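Local coordinates for uncharacterized protein (Bifidobacterium adolescentis ATCC 15703, PDB 3CPG) that probably binds pyridoxal 5'-phosphate and takes part in its homeostasis, as a monomeric TIM-barrel member of the YggS/PROSC family, at residues A13-D18 with A91-E96; V135-S140 with E197-M202; G217-R222 with I254-T259. All coordinates share one frame; numbering follows the deposited sequence.

Interaction 1 (A13-D18 with A91-E96); sequences ANEVID and ARRCAE
A surface salt-bridge network of Glu15, Arg92, Arg93 and Glu96 joins the N-terminal loop 13-18 to the last turns of helix 80-96. Arg92 grips the Glu15 carboxylate end-on with two nitrogens, one to each oxygen. Arg92 NH2 lies 2.8 Å from Glu15 OE1, and Arg92 NH1 lies 2.9 Å from Glu15 OE2. The two planes are turned 34° apart. Arg93 comes to the same carboxylate from another side. Arg93 NH1 meets the anti lone pair of Glu15 OE1 at 2.9 Å, and the N-H points nearly straight at it (167°). Glu15 OE1 so accepts from both arginines, which probably favours the ionised carboxylate. Arg93 NH1 also reaches the backbone, 3.0 Å from Glu15 O, in the carbonyl plane. Bends at chi2 and chi3 fold the Arg93 chain back past Glu15 OE1, with CG and CD close to it. Here the segment leading into helix 19-42 is tied to the outer helical layer of the TIM barrel. Helix 61-69 borders both partners: Glu15 touches Ile61 and Arg93 touches Met65. The remaining guanidinium nitrogen, Arg92 NE, forms a salt bridge with Glu96 OE2 at 2.9 Å, tilted from the guanidinium plane.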
loop_
_atom_site.group_PDB
_atom_site.type_symbol
_atom_site.label_atom_id
_atom_site.label_comp_id
_atom_site.label_asym_id
_atom_site.label_seq_id
_atom_site.Cartn_x
_atom_site.Cartn_y
_atom_site.Cartn_z
ATOM N N ALA A 13 19.959 2.664 -6.906
ATOM C CA ALA A 13 19.739 3.420 -8.133
ATOM C C ALA A 13 20.162 2.625 -9.364
ATOM O O ALA A 13 19.981 3.078 -10.494
ATOM C CB ALA A 13 20.501 4.742 -8.074
ATOM N N ASN A 14 20.733 1.442 -9.149
ATOM C CA ASN A 14 21.154 0.608 -10.269
ATOM C C ASN A 14 19.939 0.318 -11.137
ATOM O O ASN A 14 18.888 -0.071 -10.630
ATOM C CB ASN A 14 21.752 -0.706 -9.775
ATOM C CG ASN A 14 22.061 -1.652 -10.913
ATOM O OD1 ASN A 14 22.779 -1.294 -11.849
ATOM N ND2 ASN A 14 21.515 -2.863 -10.846
ATOM N N GLU A 15 20.094 0.484 -12.448
ATOM C CA GLU A 15 18.995 0.288 -13.383
ATOM C C GLU A 15 19.048 -0.958 -14.260
ATOM O O GLU A 15 18.107 -1.229 -15.006
ATOM C CB GLU A 15 18.881 1.514 -14.289
ATOM C CG GLU A 15 18.563 2.805 -13.544
ATOM C CD GLU A 15 17.882 3.819 -14.436
ATOM O OE1 GLU A 15 17.069 3.398 -15.288
ATOM O OE2 GLU A 15 18.142 5.030 -14.274
ATOM N N VAL A 16 20.134 -1.714 -14.168
ATOM C CA VAL A 16 20.292 -2.900 -14.996
ATOM C C VAL A 16 20.577 -4.176 -14.215
ATOM O O VAL A 16 21.469 -4.206 -13.371
ATOM C CB VAL A 16 21.436 -2.687 -16.011
ATOM C CG1 VAL A 16 21.681 -3.959 -16.805
ATOM C CG2 VAL A 16 21.097 -1.529 -16.933
ATOM N N ILE A 17 19.813 -5.225 -14.508
ATOM C CA ILE A 17 19.994 -6.520 -13.860
ATOM C C ILE A 17 20.282 -7.561 -14.937
ATOM O O ILE A 17 20.012 -7.330 -16.116
ATOM C CB ILE A 17 18.737 -6.939 -13.056
ATOM C CG1 ILE A 17 17.504 -6.956 -13.959
ATOM C CG2 ILE A 17 18.528 -5.979 -11.899
ATOM C CD1 ILE A 17 16.242 -7.430 -13.253
ATOM N N ASP A 18 20.838 -8.701 -14.544
ATOM C CA ASP A 18 21.152 -9.733 -15.523
ATOM C C ASP A 18 19.910 -10.507 -15.953
ATOM O O ASP A 18 18.873 -10.462 -15.290
ATOM C CB ASP A 18 22.228 -10.683 -14.983
ATOM C CG ASP A 18 21.803 -11.403 -13.722
ATOM O OD1 ASP A 18 20.778 -12.107 -13.753
ATOM O OD2 ASP A 18 22.505 -11.273 -12.695
ATOM N N ALA A 91 10.600 7.138 -12.009
ATOM C CA ALA A 91 9.661 7.948 -12.768
ATOM C C ALA A 91 10.064 7.976 -14.237
ATOM O O ALA A 91 9.217 7.833 -15.119
ATOM C CB ALA A 91 9.606 9.370 -12.203
ATOM N N ARG A 92 11.358 8.143 -14.501
ATOM C CA ARG A 92 11.831 8.197 -15.880
ATOM C C ARG A 92 11.563 6.882 -16.602
ATOM O O ARG A 92 11.017 6.877 -17.703
ATOM C CB ARG A 92 13.332 8.506 -15.942
ATOM C CG ARG A 92 13.791 8.904 -17.345
ATOM C CD ARG A 92 15.306 8.796 -17.538
ATOM N NE ARG A 92 15.727 7.418 -17.779
ATOM C CZ ARG A 92 16.294 6.631 -16.871
ATOM N NH1 ARG A 92 16.518 7.077 -15.641
ATOM N NH2 ARG A 92 16.640 5.390 -17.196
ATOM N N ARG A 93 11.955 5.772 -15.977
ATOM C CA ARG A 93 11.758 4.446 -16.554
ATOM C C ARG A 93 10.280 4.152 -16.799
ATOM O O ARG A 93 9.919 3.591 -17.830
ATOM C CB ARG A 93 12.358 3.369 -15.636
ATOM C CG ARG A 93 13.894 3.360 -15.590
ATOM C CD ARG A 93 14.488 2.801 -16.881
ATOM N NE ARG A 93 14.225 1.371 -17.052
ATOM C CZ ARG A 93 14.930 0.402 -16.472
ATOM N NH1 ARG A 93 15.950 0.704 -15.679
ATOM N NH2 ARG A 93 14.612 -0.870 -16.680
ATOM N N CYS A 94 9.426 4.521 -15.852
ATOM C CA CYS A 94 7.998 4.284 -16.027
ATOM C C CYS A 94 7.439 5.131 -17.158
ATOM O O CYS A 94 6.598 4.665 -17.921
ATOM C CB CYS A 94 7.234 4.570 -14.733
ATOM S SG CYS A 94 7.407 3.254 -13.510
ATOM N N ALA A 95 7.916 6.367 -17.276
ATOM C CA ALA A 95 7.449 7.260 -18.331
ATOM C C ALA A 95 7.778 6.678 -19.703
ATOM O O ALA A 95 6.954 6.698 -20.616
ATOM C CB ALA A 95 8.088 8.637 -18.180
ATOM N N GLU A 96 8.992 6.163 -19.844
ATOM C CA GLU A 96 9.414 5.569 -21.107
ATOM C C GLU A 96 8.535 4.373 -21.457
ATOM O O GLU A 96 8.286 4.089 -22.633
ATOM C CB GLU A 96 10.880 5.148 -21.006
ATOM C CG GLU A 96 11.828 6.331 -20.980
ATOM C CD GLU A 96 13.199 5.980 -20.448
ATOM O OE1 GLU A 96 13.573 4.789 -20.484
ATOM O OE2 GLU A 96 13.911 6.904 -20.002
#

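Interaction 2 (V135-S140 with E197-M202); sequences VDTIES and ELQGLM
Strands 137-140 and 197-202 run in nearly the same direction, 28° apart, with their axes 7.2 Å apart at closest approach. They are not direct neighbours in the sheet. Strand 161-166 lies between them and pairs in parallel with both. The contact is therefore made by side chains, and by backbone atoms of Glu139 that meet Met202. Thr137 OG1 donates to Gln199 OE1 at 2.8 Å, in the carbonyl plane and on a lone pair. Thr137 CG2 rests against the same oxygen. An extended chain beyond CG carries the Gln199 amide across to the other strand. Gln199 NE2 turns back along its own strand and gives a straight bond (169°) to the anti lone pair of Glu197 OE1. It also donates to a water, which in turn donates to Asp136 O at 2.7 Å. An alanine in place of Gln199 would probably leave the Thr137 hydroxyl without its acceptor and the bridging water without its donor. In this curled parallel sheet of the TIM barrel, the side chain of Met202 is about 11 Å from that of Lys57, the predicted cofactor lysine. Met202 is a selenomethionine. Met202 CG, anti to the backbone N (chi1 -178°), lies 3.4 Å from Glu139 OE1, and the two side chains cross at about a right angle. The chain then turns twice, and Met202 CE comes to 3.5 Å from Glu139 O and 4.2 Å from Ser140 CA. The buried Glu139 carboxylate has its polar partners beyond these strands: OE1 bonds Ser243 OG and OE2 bonds His118 ND1. Ser140 OG is bonded to Gly121 O.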
loop_
_atom_site.group_PDB
_atom_site.type_symbol
_atom_site.label_atom_id
_atom_site.label_comp_id
_atom_site.label_asym_id
_atom_site.label_seq_id
_atom_site.Cartn_x
_atom_site.Cartn_y
_atom_site.Cartn_z
ATOM N N VAL A 135 5.184 10.130 -3.461
ATOM C CA VAL A 135 4.101 9.184 -3.205
ATOM C C VAL A 135 2.702 9.794 -3.263
ATOM O O VAL A 135 2.475 10.901 -2.767
ATOM C CB VAL A 135 4.284 8.496 -1.830
ATOM C CG1 VAL A 135 5.691 7.925 -1.719
ATOM C CG2 VAL A 135 4.018 9.479 -0.707
ATOM N N ASP A 136 1.766 9.075 -3.877
ATOM C CA ASP A 136 0.397 9.569 -3.959
ATOM C C ASP A 136 -0.449 9.073 -2.800
ATOM O O ASP A 136 -1.527 9.602 -2.546
ATOM C CB ASP A 136 -0.272 9.184 -5.284
ATOM C CG ASP A 136 0.248 7.886 -5.858
ATOM O OD1 ASP A 136 0.496 6.929 -5.097
ATOM O OD2 ASP A 136 0.395 7.828 -7.094
ATOM N N THR A 137 0.031 8.047 -2.107
ATOM C CA THR A 137 -0.693 7.514 -0.961
ATOM C C THR A 137 0.247 7.057 0.149
ATOM O O THR A 137 1.225 6.354 -0.102
ATOM C CB THR A 137 -1.582 6.309 -1.345
ATOM O OG1 THR A 137 -2.531 6.700 -2.344
ATOM C CG2 THR A 137 -2.340 5.804 -0.120
ATOM N N ILE A 138 -0.054 7.470 1.376
ATOM C CA ILE A 138 0.723 7.067 2.548
ATOM C C ILE A 138 -0.153 6.062 3.303
ATOM O O ILE A 138 -1.127 6.439 3.960
ATOM C CB ILE A 138 1.034 8.274 3.463
ATOM C CG1 ILE A 138 1.915 9.280 2.716
ATOM C CG2 ILE A 138 1.728 7.793 4.734
ATOM C CD1 ILE A 138 2.128 10.597 3.461
ATOM N N GLU A 139 0.198 4.782 3.206
ATOM C CA GLU A 139 -0.581 3.718 3.832
ATOM C C GLU A 139 -0.375 3.511 5.324
ATOM O O GLU A 139 -1.130 2.772 5.956
ATOM C CB GLU A 139 -0.292 2.384 3.138
ATOM C CG GLU A 139 -0.733 2.306 1.691
ATOM C CD GLU A 139 -0.765 0.876 1.185
ATOM O OE1 GLU A 139 -0.849 -0.045 2.026
ATOM O OE2 GLU A 139 -0.727 0.671 -0.046
ATOM N N SER A 140 0.629 4.170 5.889
ATOM C CA SER A 140 0.969 3.980 7.296
ATOM C C SER A 140 0.508 5.037 8.295
ATOM O O SER A 140 1.155 5.231 9.320
ATOM C CB SER A 140 2.483 3.829 7.411
ATOM O OG SER A 140 3.112 4.972 6.852
ATOM N N GLU A 197 -6.755 12.727 1.590
ATOM C CA GLU A 197 -7.916 11.978 1.142
ATOM C C GLU A 197 -7.849 10.571 1.730
ATOM O O GLU A 197 -6.970 9.785 1.381
ATOM C CB GLU A 197 -7.951 11.893 -0.386
ATOM C CG GLU A 197 -9.189 11.194 -0.926
ATOM C CD GLU A 197 -9.221 11.126 -2.441
ATOM O OE1 GLU A 197 -8.491 10.298 -3.025
ATOM O OE2 GLU A 197 -9.979 11.910 -3.051
ATOM N N LEU A 198 -8.774 10.260 2.629
ATOM C CA LEU A 198 -8.815 8.935 3.243
ATOM C C LEU A 198 -9.304 7.949 2.185
ATOM O O LEU A 198 -10.463 8.000 1.769
ATOM C CB LEU A 198 -9.772 8.945 4.432
ATOM C CG LEU A 198 -10.001 7.613 5.140
ATOM C CD1 LEU A 198 -8.688 7.082 5.701
ATOM C CD2 LEU A 198 -11.027 7.812 6.243
ATOM N N GLN A 199 -8.429 7.044 1.760
ATOM C CA GLN A 199 -8.788 6.094 0.707
ATOM C C GLN A 199 -9.033 4.660 1.161
ATOM O O GLN A 199 -9.286 3.778 0.331
ATOM C CB GLN A 199 -7.704 6.119 -0.373
ATOM C CG GLN A 199 -7.398 7.531 -0.848
ATOM C CD GLN A 199 -6.203 7.602 -1.778
ATOM O OE1 GLN A 199 -5.205 6.909 -1.578
ATOM N NE2 GLN A 199 -6.290 8.462 -2.787
ATOM N N GLY A 200 -8.964 4.431 2.468
ATOM C CA GLY A 200 -9.174 3.094 2.992
ATOM C C GLY A 200 -8.367 2.804 4.245
ATOM O O GLY A 200 -7.860 3.721 4.899
ATOM N N LEU A 201 -8.262 1.523 4.584
ATOM C CA LEU A 201 -7.526 1.076 5.763
ATOM C C LEU A 201 -6.397 0.122 5.365
ATOM O O LEU A 201 -6.403 -0.441 4.274
ATOM C CB LEU A 201 -8.475 0.360 6.730
ATOM C CG LEU A 201 -9.760 1.101 7.125
ATOM C CD1 LEU A 201 -10.604 0.211 8.025
ATOM C CD2 LEU A 201 -9.417 2.406 7.818
HETATM N N MSE A 202 -5.439 -0.060 6.268
HETATM C CA MSE A 202 -4.302 -0.942 6.023
HETATM C C MSE A 202 -3.920 -1.643 7.316
HETATM O O MSE A 202 -4.129 -1.109 8.400
HETATM C CB MSE A 202 -3.097 -0.119 5.528
HETATM C CG MSE A 202 -1.820 -0.931 5.181
HETATM SE SE MSE A 202 -0.651 -1.481 6.640
HETATM C CE MSE A 202 0.712 -0.158 6.431
HETATM O O HOH W 1 -3.714 9.226 -4.079
#

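Interaction 3 (G217-R222 with I254-T259); sequences GFSHLR and IAEGST
Phe218 lays its CB against the aliphatic part of Glu256, with Phe218 CB 3.6 Å from Glu256 CB. The ring itself leads away, to Met244, Asp249 and Ala253. One turn further along helix 211-231, Arg222 crosses Glu256 at about a right angle. Its CG is set opposite the backbone N (chi1 -178°) and the chain turns at chi3, so that Arg222 passes by the Glu256 carbonyl and brings its NH1 between two oxygens. Arg222 NH1 is 2.9 Å from Glu256 O, which it meets from above the carbonyl plane. The same nitrogen, Arg222 NH1, lies 2.9 Å from Glu256 OE1 in a salt bridge, on the anti side of the carboxylate. Both oxygens are near the guanidinium plane, while the carboxylate is turned 38° from it. A water adds a second link: it accepts from Arg222 NH2, donates to Glu256 OE1 at 2.9 Å, and is hydrogen-bonded to Ser219 OG. Ser219 CB also packs on Glu256 OE1 at 3.5 Å. Glu256 follows directly on helix 250-255, which closes in a Schellman motif with Gly257 at C-prime. Gly257 has positive phi and sits beside Arg222; a CB there would crowd Arg222 CD and the preceding carbonyl. The contact thus fastens the C-terminal end of this short helix, just before strand 260-263, to the long outer helix 211-231 of the barrel. The other Glu256 oxygen, OE2, forms a salt bridge with Arg215 on that long helix. With an arginine at each oxygen, Glu256 is likely to stay ionised. The positive charge of Arg222 beside Glu256 O probably also helps offset the negative end of the helix dipole.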
loop_
_atom_site.group_PDB
_atom_site.type_symbol
_atom_site.label_atom_id
_atom_site.label_comp_id
_atom_site.label_asym_id
_atom_site.label_seq_id
_atom_site.Cartn_x
_atom_site.Cartn_y
_atom_site.Cartn_z
ATOM N N GLY A 217 -8.435 -10.659 12.244
ATOM C CA GLY A 217 -7.911 -9.323 12.023
ATOM C C GLY A 217 -8.307 -8.720 10.685
ATOM O O GLY A 217 -8.633 -7.532 10.612
ATOM N N PHE A 218 -8.273 -9.519 9.623
ATOM C CA PHE A 218 -8.646 -9.022 8.295
ATOM C C PHE A 218 -10.142 -8.737 8.268
ATOM O O PHE A 218 -10.597 -7.759 7.670
ATOM C CB PHE A 218 -8.307 -10.047 7.207
ATOM C CG PHE A 218 -6.834 -10.293 7.029
ATOM C CD1 PHE A 218 -5.908 -9.270 7.224
ATOM C CD2 PHE A 218 -6.376 -11.537 6.607
ATOM C CE1 PHE A 218 -4.550 -9.483 6.996
ATOM C CE2 PHE A 218 -5.018 -11.761 6.374
ATOM C CZ PHE A 218 -4.104 -10.732 6.568
ATOM N N SER A 219 -10.903 -9.611 8.919
ATOM C CA SER A 219 -12.349 -9.461 8.991
ATOM C C SER A 219 -12.676 -8.168 9.733
ATOM O O SER A 219 -13.562 -7.418 9.335
ATOM C CB SER A 219 -12.959 -10.656 9.729
ATOM O OG SER A 219 -14.366 -10.530 9.832
ATOM N N HIS A 220 -11.947 -7.909 10.814
ATOM C CA HIS A 220 -12.174 -6.704 11.594
ATOM C C HIS A 220 -11.898 -5.466 10.751
ATOM O O HIS A 220 -12.656 -4.500 10.800
ATOM C CB HIS A 220 -11.293 -6.711 12.844
ATOM C CG HIS A 220 -11.406 -5.466 13.668
ATOM N ND1 HIS A 220 -10.760 -4.294 13.338
ATOM C CD2 HIS A 220 -12.099 -5.209 14.803
ATOM C CE1 HIS A 220 -11.050 -3.368 14.236
ATOM N NE2 HIS A 220 -11.860 -3.897 15.135
ATOM N N LEU A 221 -10.825 -5.501 9.963
ATOM C CA LEU A 221 -10.489 -4.360 9.117
ATOM C C LEU A 221 -11.592 -4.108 8.089
ATOM O O LEU A 221 -11.975 -2.966 7.851
ATOM C CB LEU A 221 -9.159 -4.590 8.388
ATOM C CG LEU A 221 -8.503 -3.291 7.909
ATOM C CD1 LEU A 221 -8.031 -2.490 9.114
ATOM C CD2 LEU A 221 -7.325 -3.610 6.990
ATOM N N ARG A 222 -12.102 -5.176 7.482
ATOM C CA ARG A 222 -13.162 -5.036 6.489
ATOM C C ARG A 222 -14.424 -4.426 7.103
ATOM O O ARG A 222 -15.023 -3.518 6.530
ATOM C CB ARG A 222 -13.521 -6.389 5.869
ATOM C CG ARG A 222 -14.593 -6.266 4.790
ATOM C CD ARG A 222 -15.134 -7.604 4.319
ATOM N NE ARG A 222 -15.960 -8.258 5.332
ATOM C CZ ARG A 222 -15.565 -9.293 6.063
ATOM N NH1 ARG A 222 -14.349 -9.806 5.897
ATOM N NH2 ARG A 222 -16.391 -9.817 6.962
ATOM N N ILE A 254 -7.453 -12.168 0.880
ATOM C CA ILE A 254 -8.383 -12.051 -0.232
ATOM C C ILE A 254 -9.735 -12.672 0.117
ATOM O O ILE A 254 -10.781 -12.153 -0.277
ATOM C CB ILE A 254 -7.777 -12.674 -1.506
ATOM C CG1 ILE A 254 -6.558 -11.844 -1.929
ATOM C CG2 ILE A 254 -8.810 -12.708 -2.624
ATOM C CD1 ILE A 254 -5.760 -12.421 -3.072
ATOM N N ALA A 255 -9.719 -13.765 0.873
ATOM C CA ALA A 255 -10.965 -14.401 1.286
ATOM C C ALA A 255 -11.755 -13.443 2.175
ATOM O O ALA A 255 -12.988 -13.479 2.196
ATOM C CB ALA A 255 -10.677 -15.697 2.047
ATOM N N GLU A 256 -11.045 -12.584 2.906
ATOM C CA GLU A 256 -11.691 -11.631 3.804
ATOM C C GLU A 256 -11.950 -10.245 3.202
ATOM O O GLU A 256 -12.270 -9.302 3.925
ATOM C CB GLU A 256 -10.881 -11.489 5.099
ATOM C CG GLU A 256 -10.871 -12.732 5.999
ATOM C CD GLU A 256 -12.264 -13.192 6.416
ATOM O OE1 GLU A 256 -13.146 -12.335 6.638
ATOM O OE2 GLU A 256 -12.471 -14.421 6.539
ATOM N N GLY A 257 -11.795 -10.115 1.887
ATOM C CA GLY A 257 -12.083 -8.842 1.238
ATOM C C GLY A 257 -10.972 -7.881 0.847
ATOM O O GLY A 257 -11.256 -6.757 0.428
ATOM N N SER A 258 -9.717 -8.296 0.963
ATOM C CA SER A 258 -8.613 -7.413 0.601
ATOM C C SER A 258 -8.759 -6.850 -0.811
ATOM O O SER A 258 -9.205 -7.554 -1.716
ATOM C CB SER A 258 -7.287 -8.165 0.700
ATOM O OG SER A 258 -6.225 -7.363 0.212
ATOM N N THR A 259 -8.393 -5.583 -0.995
ATOM C CA THR A 259 -8.457 -4.970 -2.320
ATOM C C THR A 259 -7.047 -4.649 -2.790
ATOM O O THR A 259 -6.830 -4.323 -3.954
ATOM C CB THR A 259 -9.289 -3.676 -2.332
ATOM O OG1 THR A 259 -8.632 -2.670 -1.551
ATOM C CG2 THR A 259 -10.682 -3.944 -1.779
HETATM O O HOH W 2 -15.667 -11.946 8.109
#

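Overall arrangement
The three contacts follow one another along the chain without overlap, and all belong to one TIM barrel. Interaction 2 lies deep in the barrel, its centre about 7 Å from that of the chain. Interactions 1 and 3 lie further out, on opposite sides of the chain's centre and about 34 Å apart between centres. The centres of interactions 2 and 3 are about 16 Å apart, and the two touch: strand 196-202 leads on to helix 211-231, and Leu201 and Met202 pack on Leu221. Interaction 1 touches neither; its nearest atoms are about 10 Å from interaction 2. Charged contacts thus join helices and loops outside, while the inner contact spans strands of the predicted cofactor-binding barrel.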